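Long-range contact in flavin adenine dinucleotide synthase (Saccharomyces cerevisiae, PDB 2WSI), which catalyses the transfer of the adenylyl group of ATP to FMN, giving the coenzyme FAD and diphosphate: residues E159-H167 against F188-L199. Residues are numbered along the deposited sequence; the frame is centred on the assembly and turned at random.
Sequences EAIVIGIRH and FMRLQPLLHWDL. With FAD (flavin-adenine dinucleotide), chain C.
Strands 160-162 and 189-191 run parallel, their axes 4.8 Å apart at 22°, joined by four backbone hydrogen bonds that alternate in direction, from Met189 N to Glu159 O, Ile161 N to Met189 O, Leu191 N to Ile161 O and Ile163 N to Leu191 O. They are neighbours in the mixed sheet of the HUP-type, PAPS-reductase-like domain, with strand 56-59 beyond 160-162 and strand 178-180 beyond 189-191. On the helix-covered face, Leu191 CD1 lies between Ala160 CB, at 3.7 Å, and Val162 CG2.

The other face meets FAD. Phe188 CG sits between its backbone N and carbonyl carbon (chi1 55°), which lays the ring across Ile161, whose CG1 makes a CH-pi contact 4.0 Å from the ring centroid, while the ring edge faces flavin C6. Ile163 CD1 lies 3.5 Å from flavin C7 and also packs on Arg190 CG. The Arg190 guanidinium lays one face over the flavin carbonyl, with NH1 3.3 Å from FAD C4, and its NH2 hydrogen-bonds to Arg180 O. A leucine in place of Arg190 would probably leave this carbonyl without its flat cationic cover and Arg180 O without that donor.

Past the strands the backbones part around a water that donates to Ile163 O and Ile165 O and accepts from Leu194 N. Beside it, Gly164 N donates a hydrogen bond of 3.0 Å to O2B on the adenosine ribose of FAD, almost straight, with an N-H...O angle of 177°.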
ATOM      1  N   GLU A 159       3.204  15.242  13.494  1.00  9.09           N
ATOM      2  CA  GLU A 159       2.487  14.758  14.679  1.00 11.51           C
ATOM      3  C   GLU A 159       2.067  13.289  14.557  1.00 13.11           C
ATOM      4  O   GLU A 159       1.854  12.590  15.554  1.00  7.35           O
ATOM      5  CB  GLU A 159       1.266  15.656  14.953  1.00 12.00           C
ATOM      6  CG  GLU A 159       1.680  17.110  15.261  1.00 13.39           C
ATOM      7  CD  GLU A 159       0.530  17.983  15.724  1.00 24.86           C
ATOM      8  OE1 GLU A 159      -0.493  17.419  16.189  1.00 25.11           O
ATOM      9  OE2 GLU A 159       0.653  19.237  15.629  1.00 18.23           O
ATOM     10  N   ALA A 160       1.963  12.815  13.333  1.00  7.28           N
ATOM     11  CA  ALA A 160       1.414  11.459  13.095  1.00  8.21           C
ATOM     12  C   ALA A 160       1.942  10.931  11.757  1.00  7.59           C
ATOM     13  O   ALA A 160       2.261  11.718  10.867  1.00  6.91           O
ATOM     14  CB  ALA A 160      -0.106  11.506  13.061  1.00  8.63           C
ATOM     15  N   ILE A 161       2.078   9.613  11.654  1.00  6.71           N
ATOM     16  CA  ILE A 161       2.542   8.965  10.453  1.00  6.43           C
ATOM     17  C   ILE A 161       1.609   7.810  10.089  1.00 10.50           C
ATOM     18  O   ILE A 161       1.290   6.994  10.936  1.00  7.72           O
ATOM     19  CB  ILE A 161       3.953   8.444  10.655  1.00  7.15           C
ATOM     20  CG1 ILE A 161       4.804   9.629  11.136  1.00 11.98           C
ATOM     21  CG2 ILE A 161       4.485   7.822   9.347  1.00  6.68           C
ATOM     22  CD1 ILE A 161       6.250   9.576  10.776  1.00 16.78           C
ATOM     23  N   VAL A 162       1.179   7.776   8.831  1.00  9.08           N
ATOM     24  CA  VAL A 162       0.303   6.734   8.340  1.00  8.44           C
ATOM     25  C   VAL A 162       1.172   5.536   7.956  1.00  9.83           C
ATOM     26  O   VAL A 162       2.152   5.689   7.254  1.00  8.93           O
ATOM     27  CB  VAL A 162      -0.477   7.200   7.082  1.00 10.70           C
ATOM     28  CG1 VAL A 162      -1.472   6.117   6.654  1.00 11.37           C
ATOM     29  CG2 VAL A 162      -1.202   8.555   7.321  1.00  7.49           C
ATOM     30  N   ILE A 163       0.757   4.337   8.364  1.00  7.86           N
ATOM     31  CA  ILE A 163       1.569   3.120   8.257  1.00 11.88           C
ATOM     32  C   ILE A 163       0.657   2.013   7.732  1.00 13.98           C
ATOM     33  O   ILE A 163      -0.397   1.780   8.323  1.00  8.18           O
ATOM     34  CB  ILE A 163       2.027   2.677   9.651  1.00 10.79           C
ATOM     35  CG1 ILE A 163       2.835   3.809  10.306  1.00 10.55           C
ATOM     36  CG2 ILE A 163       2.802   1.366   9.583  1.00 18.61           C
ATOM     37  CD1 ILE A 163       3.145   3.562  11.803  1.00 10.09           C
ATOM     38  N   GLY A 164       1.055   1.343   6.649  1.00  8.51           N
ATOM     39  CA  GLY A 164       0.194   0.352   6.009  1.00  9.87           C
ATOM     40  C   GLY A 164       0.323  -1.046   6.624  1.00 10.40           C
ATOM     41  O   GLY A 164       0.173  -2.053   5.937  1.00 10.40           O
ATOM     42  N   ILE A 165       0.581  -1.098   7.919  1.00 10.31           N
ATOM     43  CA  ILE A 165       0.791  -2.363   8.613  1.00 12.27           C
ATOM     44  C   ILE A 165      -0.525  -3.144   8.701  1.00 11.69           C
ATOM     45  O   ILE A 165      -1.582  -2.575   8.810  1.00 12.81           O
ATOM     46  CB  ILE A 165       1.354  -2.098  10.022  1.00 17.35           C
ATOM     47  CG1 ILE A 165       1.795  -3.395  10.719  1.00 20.13           C
ATOM     48  CG2 ILE A 165       0.345  -1.330  10.845  1.00 16.09           C
ATOM     49  CD1 ILE A 165       2.786  -3.136  11.890  1.00 24.00           C
ATOM     50  N   ARG A 166      -0.461  -4.462   8.607  1.00 12.30           N
ATOM     51  CA  ARG A 166      -1.618  -5.243   9.032  1.00 17.72           C
ATOM     52  C   ARG A 166      -1.171  -6.603   9.551  1.00 21.19           C
ATOM     53  O   ARG A 166       0.005  -6.834   9.709  1.00 18.42           O
ATOM     54  CB  ARG A 166      -2.707  -5.359   7.953  1.00 19.33           C
ATOM     55  CG  ARG A 166      -2.225  -5.536   6.556  1.00 19.71           C
ATOM     56  CD  ARG A 166      -3.137  -6.422   5.714  1.00 30.38           C
ATOM     57  NE  ARG A 166      -2.278  -6.872   4.676  1.00 35.76           N
ATOM     58  CZ  ARG A 166      -1.945  -8.119   4.372  1.00 19.29           C
ATOM     59  NH1 ARG A 166      -2.507  -9.221   4.882  1.00 22.81           N
ATOM     60  NH2 ARG A 166      -1.052  -8.223   3.444  1.00 13.57           N
ATOM     61  N   HIS A 167      -2.119  -7.472   9.879  1.00 18.97           N
ATOM     62  CA  HIS A 167      -1.761  -8.786  10.405  1.00 29.07           C
ATOM     63  C   HIS A 167      -1.373  -9.713   9.263  1.00 28.43           C
ATOM     64  O   HIS A 167      -2.174  -9.991   8.363  1.00 37.20           O
ATOM     65  CB  HIS A 167      -2.916  -9.365  11.222  1.00 30.72           C
ATOM     66  CG  HIS A 167      -3.287  -8.523  12.402  1.00 30.04           C
ATOM     67  ND1 HIS A 167      -2.415  -8.289  13.445  1.00 36.84           N
ATOM     68  CD2 HIS A 167      -4.417  -7.839  12.695  1.00 32.05           C
ATOM     69  CE1 HIS A 167      -2.997  -7.506  14.335  1.00 26.74           C
ATOM     70  NE2 HIS A 167      -4.216  -7.225  13.908  1.00 37.82           N
ATOM     71  N   PHE A 188       5.500   9.965  18.126  1.00 17.75           N
ATOM     72  CA  PHE A 188       4.491  10.479  17.198  1.00 13.06           C
ATOM     73  C   PHE A 188       3.336   9.487  17.229  1.00 10.58           C
ATOM     74  O   PHE A 188       3.450   8.427  17.844  1.00 13.80           O
ATOM     75  CB  PHE A 188       5.020  10.640  15.762  1.00 10.24           C
ATOM     76  CG  PHE A 188       5.626   9.385  15.166  1.00 12.64           C
ATOM     77  CD1 PHE A 188       4.834   8.425  14.572  1.00 12.23           C
ATOM     78  CD2 PHE A 188       7.009   9.199  15.165  1.00 17.37           C
ATOM     79  CE1 PHE A 188       5.390   7.270  14.016  1.00 11.69           C
ATOM     80  CE2 PHE A 188       7.582   8.056  14.607  1.00 14.38           C
ATOM     81  CZ  PHE A 188       6.776   7.094  14.015  1.00 13.72           C
ATOM     82  N   MET A 189       2.218   9.844  16.616  1.00 10.24           N
ATOM     83  CA  MET A 189       1.067   8.953  16.639  1.00  8.50           C
ATOM     84  C   MET A 189       1.132   8.044  15.433  1.00  9.57           C
ATOM     85  O   MET A 189       1.277   8.515  14.303  1.00  8.74           O
ATOM     86  CB  MET A 189      -0.255   9.744  16.609  1.00 10.74           C
ATOM     87  CG  MET A 189      -1.471   8.867  16.944  1.00 10.62           C
ATOM     88  SD  MET A 189      -1.530   8.401  18.725  1.00  1.95           S
ATOM     89  CE  MET A 189      -2.382   9.866  19.336  1.00 12.24           C
ATOM     90  N   ARG A 190       1.005   6.740  15.676  1.00  7.85           N
ATOM     91  CA  ARG A 190       0.880   5.781  14.583  1.00 11.53           C
ATOM     92  C   ARG A 190      -0.580   5.733  14.122  1.00 12.64           C
ATOM     93  O   ARG A 190      -1.504   5.577  14.936  1.00 11.47           O
ATOM     94  CB  ARG A 190       1.334   4.386  15.034  1.00 10.54           C
ATOM     95  CG  ARG A 190       2.774   4.334  15.469  1.00 10.91           C
ATOM     96  CD  ARG A 190       3.187   2.884  15.825  1.00 17.77           C
ATOM     97  NE  ARG A 190       2.833   2.563  17.204  1.00 18.52           N
ATOM     98  CZ  ARG A 190       3.035   1.380  17.776  1.00 23.07           C
ATOM     99  NH1 ARG A 190       3.598   0.398  17.083  1.00 19.20           N
ATOM    100  NH2 ARG A 190       2.693   1.185  19.048  1.00 15.93           N
ATOM    101  N   LEU A 191      -0.762   5.885  12.814  1.00 11.63           N
ATOM    102  CA  LEU A 191      -2.067   5.816  12.179  1.00 10.62           C
ATOM    103  C   LEU A 191      -2.043   4.553  11.310  1.00 12.15           C
ATOM    104  O   LEU A 191      -1.317   4.495  10.315  1.00  5.04           O
ATOM    105  CB  LEU A 191      -2.307   7.053  11.291  1.00  8.87           C
ATOM    106  CG  LEU A 191      -2.176   8.407  11.996  1.00  9.53           C
ATOM    107  CD1 LEU A 191      -2.474   9.557  11.001  1.00 11.19           C
ATOM    108  CD2 LEU A 191      -3.119   8.478  13.240  1.00  8.07           C
ATOM    109  N   GLN A 192      -2.856   3.571  11.680  1.00 10.55           N
ATOM    110  CA  GLN A 192      -2.749   2.206  11.154  1.00  9.34           C
ATOM    111  C   GLN A 192      -4.154   1.732  10.749  1.00 11.47           C
ATOM    112  O   GLN A 192      -4.711   0.801  11.341  1.00 10.86           O
ATOM    113  CB  GLN A 192      -2.150   1.299  12.261  1.00 11.27           C
ATOM    114  CG  GLN A 192      -0.720   1.706  12.606  1.00  9.21           C
ATOM    115  CD  GLN A 192      -0.116   0.986  13.805  1.00 14.75           C
ATOM    116  OE1 GLN A 192      -0.767   0.774  14.844  1.00 16.14           O
ATOM    117  NE2 GLN A 192       1.148   0.679  13.697  1.00  8.81           N
ATOM    118  N   PRO A 193      -4.746   2.394   9.744  1.00  8.04           N
ATOM    119  CA  PRO A 193      -6.142   2.109   9.400  1.00 12.43           C
ATOM    120  C   PRO A 193      -6.333   0.895   8.488  1.00 11.09           C
ATOM    121  O   PRO A 193      -7.479   0.599   8.168  1.00 10.97           O
ATOM    122  CB  PRO A 193      -6.601   3.378   8.663  1.00 13.72           C
ATOM    123  CG  PRO A 193      -5.315   4.187   8.367  1.00 11.35           C
ATOM    124  CD  PRO A 193      -4.144   3.417   8.873  1.00 14.91           C
ATOM    125  N   LEU A 194      -5.255   0.227   8.079  1.00  9.36           N
ATOM    126  CA  LEU A 194      -5.343  -0.984   7.260  1.00 12.12           C
ATOM    127  C   LEU A 194      -5.291  -2.258   8.104  1.00 12.11           C
ATOM    128  O   LEU A 194      -5.201  -3.369   7.575  1.00 11.19           O
ATOM    129  CB  LEU A 194      -4.183  -1.011   6.235  1.00 11.82           C
ATOM    130  CG  LEU A 194      -4.538  -1.670   4.899  1.00 12.61           C
ATOM    131  CD1 LEU A 194      -5.536  -0.839   4.148  1.00 13.34           C
ATOM    132  CD2 LEU A 194      -3.296  -1.911   4.016  1.00 12.75           C
ATOM    133  N   LEU A 195      -5.310  -2.114   9.422  1.00 14.73           N
ATOM    134  CA  LEU A 195      -4.978  -3.241  10.279  1.00 14.39           C
ATOM    135  C   LEU A 195      -5.865  -4.480  10.099  1.00 15.48           C
ATOM    136  O   LEU A 195      -5.404  -5.586  10.327  1.00 15.41           O
ATOM    137  CB  LEU A 195      -5.035  -2.844  11.755  1.00 20.97           C
ATOM    138  CG  LEU A 195      -3.806  -2.116  12.284  1.00 19.20           C
ATOM    139  CD1 LEU A 195      -4.049  -1.741  13.747  1.00 27.50           C
ATOM    140  CD2 LEU A 195      -2.525  -2.983  12.118  1.00 24.59           C
ATOM    141  N   HIS A 196      -7.121  -4.301   9.713  1.00 13.85           N
ATOM    142  CA  HIS A 196      -8.035  -5.456   9.598  1.00 13.29           C
ATOM    143  C   HIS A 196      -8.123  -6.031   8.180  1.00 19.99           C
ATOM    144  O   HIS A 196      -8.930  -6.925   7.910  1.00 17.58           O
ATOM    145  CB  HIS A 196      -9.426  -5.064  10.100  1.00 13.63           C
ATOM    146  CG  HIS A 196      -9.409  -4.469  11.472  1.00 21.42           C
ATOM    147  ND1 HIS A 196      -8.887  -5.136  12.559  1.00 31.22           N
ATOM    148  CD2 HIS A 196      -9.779  -3.244  11.921  1.00 19.81           C
ATOM    149  CE1 HIS A 196      -8.963  -4.361  13.629  1.00 23.01           C
ATOM    150  NE2 HIS A 196      -9.518  -3.218  13.270  1.00 38.68           N
ATOM    151  N   TRP A 197      -7.283  -5.548   7.266  1.00  9.91           N
ATOM    152  CA  TRP A 197      -7.272  -6.101   5.916  1.00 10.42           C
ATOM    153  C   TRP A 197      -6.582  -7.460   5.859  1.00 14.85           C
ATOM    154  O   TRP A 197      -5.488  -7.654   6.412  1.00 14.64           O
ATOM    155  CB  TRP A 197      -6.560  -5.109   4.958  1.00  9.54           C
ATOM    156  CG  TRP A 197      -7.469  -4.027   4.557  1.00  5.65           C
ATOM    157  CD1 TRP A 197      -8.035  -3.075   5.369  1.00 12.72           C
ATOM    158  CD2 TRP A 197      -7.909  -3.736   3.229  1.00  9.24           C
ATOM    159  NE1 TRP A 197      -8.813  -2.215   4.615  1.00  9.71           N
ATOM    160  CE2 TRP A 197      -8.743  -2.601   3.301  1.00  7.21           C
ATOM    161  CE3 TRP A 197      -7.659  -4.317   1.972  1.00  5.77           C
ATOM    162  CZ2 TRP A 197      -9.356  -2.067   2.189  1.00  6.77           C
ATOM    163  CZ3 TRP A 197      -8.252  -3.783   0.878  1.00  8.01           C
ATOM    164  CH2 TRP A 197      -9.087  -2.654   0.982  1.00  9.95           C
ATOM    165  N   ASP A 198      -7.177  -8.413   5.163  1.00 10.41           N
ATOM    166  CA  ASP A 198      -6.446  -9.648   4.921  1.00 14.47           C
ATOM    167  C   ASP A 198      -5.937  -9.713   3.495  1.00 10.43           C
ATOM    168  O   ASP A 198      -6.191  -8.811   2.669  1.00  8.41           O
ATOM    169  CB  ASP A 198      -7.263 -10.897   5.301  1.00 20.51           C
ATOM    170  CG  ASP A 198      -8.482 -11.107   4.428  1.00 25.25           C
ATOM    171  OD1 ASP A 198      -8.486 -10.724   3.228  1.00 23.94           O
ATOM    172  OD2 ASP A 198      -9.461 -11.681   4.962  1.00 32.53           O
ATOM    173  N   LEU A 199      -5.172 -10.763   3.213  1.00 10.66           N
ATOM    174  CA  LEU A 199      -4.431 -10.836   1.957  1.00 12.44           C
ATOM    175  C   LEU A 199      -5.391 -10.852   0.764  1.00 12.58           C
ATOM    176  O   LEU A 199      -5.143 -10.229  -0.266  1.00  8.91           O
ATOM    177  CB  LEU A 199      -3.527 -12.065   1.965  1.00 11.75           C
ATOM    178  CG  LEU A 199      -2.671 -12.273   0.718  1.00 15.25           C
ATOM    179  CD1 LEU A 199      -1.867 -10.996   0.387  1.00 14.13           C
ATOM    180  CD2 LEU A 199      -1.737 -13.493   0.943  1.00 14.36           C
TER
HETATM  181  PA  FAD C2762       6.712  -3.641   7.125  1.00 25.11           P
HETATM  182  O1A FAD C2762       7.383  -4.432   6.036  1.00 25.55           O
HETATM  183  O2A FAD C2762       7.724  -3.046   8.065  1.00 38.25           O
HETATM  184  O5B FAD C2762       5.674  -2.526   6.567  1.00 20.66           O
HETATM  185  C5B FAD C2762       4.719  -1.986   7.461  1.00 16.98           C
HETATM  186  C4B FAD C2762       4.444  -0.533   7.061  1.00 15.06           C
HETATM  187  O4B FAD C2762       5.500   0.282   7.496  1.00 19.87           O
HETATM  188  C3B FAD C2762       4.379  -0.365   5.556  1.00 16.45           C
HETATM  189  O3B FAD C2762       3.077  -0.566   5.066  1.00 14.93           O
HETATM  190  C2B FAD C2762       4.829   1.074   5.383  1.00 12.69           C
HETATM  191  O2B FAD C2762       3.746   1.959   5.581  1.00 16.97           O
HETATM  192  C1B FAD C2762       5.819   1.242   6.506  1.00 16.42           C
HETATM  193  N9A FAD C2762       7.165   0.958   5.984  1.00 18.03           N
HETATM  194  C8A FAD C2762       7.862  -0.224   6.019  1.00 23.63           C
HETATM  195  N7A FAD C2762       9.077  -0.033   5.437  1.00 14.64           N
HETATM  196  C5A FAD C2762       9.134   1.258   5.017  1.00 19.71           C
HETATM  197  C6A FAD C2762      10.104   1.989   4.361  1.00 15.26           C
HETATM  198  N6A FAD C2762      11.290   1.461   4.007  1.00 15.88           N
HETATM  199  N1A FAD C2762       9.855   3.306   4.104  1.00 13.01           N
HETATM  200  C2A FAD C2762       8.671   3.915   4.464  1.00 15.73           C
HETATM  201  N3A FAD C2762       7.692   3.172   5.082  1.00 15.74           N
HETATM  202  C4A FAD C2762       7.949   1.878   5.374  1.00 16.27           C
HETATM  203  N1  FAD C2762       7.357  -1.094  16.202  1.00 23.68           N
HETATM  204  C2  FAD C2762       7.247  -1.070  17.568  1.00 23.88           C
HETATM  205  O2  FAD C2762       7.441  -2.093  18.224  1.00 30.53           O
HETATM  206  N3  FAD C2762       6.922   0.099  18.211  1.00 26.86           N
HETATM  207  C4  FAD C2762       6.709   1.258  17.498  1.00 28.00           C
HETATM  208  O4  FAD C2762       6.410   2.270  18.140  1.00 24.47           O
HETATM  209  C4X FAD C2762       6.822   1.240  16.104  1.00 18.42           C
HETATM  210  N5  FAD C2762       6.613   2.385  15.340  1.00 21.16           N
HETATM  211  C5X FAD C2762       6.720   2.345  13.963  1.00 18.24           C
HETATM  212  C6  FAD C2762       6.513   3.486  13.188  1.00 16.27           C
HETATM  213  C7  FAD C2762       6.659   3.423  11.799  1.00 14.18           C
HETATM  214  C7M FAD C2762       6.455   4.636  10.938  1.00 16.31           C
HETATM  215  C8  FAD C2762       6.991   2.216  11.198  1.00 21.91           C
HETATM  216  C8M FAD C2762       7.125   2.124   9.707  1.00 21.95           C
HETATM  217  C9  FAD C2762       7.184   1.085  11.970  1.00 21.88           C
HETATM  218  C9A FAD C2762       7.064   1.143  13.344  1.00 23.12           C
HETATM  219  N10 FAD C2762       7.280   0.001  14.090  1.00 24.68           N
HETATM  220  C10 FAD C2762       7.136   0.047  15.462  1.00 24.87           C
HETATM  221  C1' FAD C2762       7.615  -1.291  13.397  1.00 26.69           C
HETATM  222  C2' FAD C2762       6.324  -2.052  13.023  1.00 21.38           C
HETATM  223  O2' FAD C2762       5.431  -2.208  14.100  1.00 25.97           O
HETATM  224  C3' FAD C2762       6.598  -3.426  12.417  1.00 28.60           C
HETATM  225  O3' FAD C2762       7.058  -4.294  13.424  1.00 25.46           O
HETATM  226  C4' FAD C2762       7.627  -3.332  11.306  1.00 29.94           C
HETATM  227  O4' FAD C2762       7.293  -2.281  10.423  1.00 26.79           O
HETATM  228  C5' FAD C2762       7.669  -4.635  10.505  1.00 27.30           C
HETATM  229  O5' FAD C2762       6.345  -5.080  10.274  1.00 38.05           O
HETATM  230  P   FAD C2762       5.920  -5.707   8.852  1.00 34.15           P
HETATM  231  O1P FAD C2762       7.066  -6.522   8.300  1.00 31.74           O
HETATM  232  O2P FAD C2762       4.608  -6.446   8.980  1.00 31.53           O
HETATM  233  O3P FAD C2762       5.595  -4.507   7.852  1.00 31.54           O
HETATM  234  O   HOH W   1      -2.412   0.061   8.943  1.00  9.60           O
HETATM  235  O   HOH W   2      -4.887  -7.830   9.086  1.00 22.94           O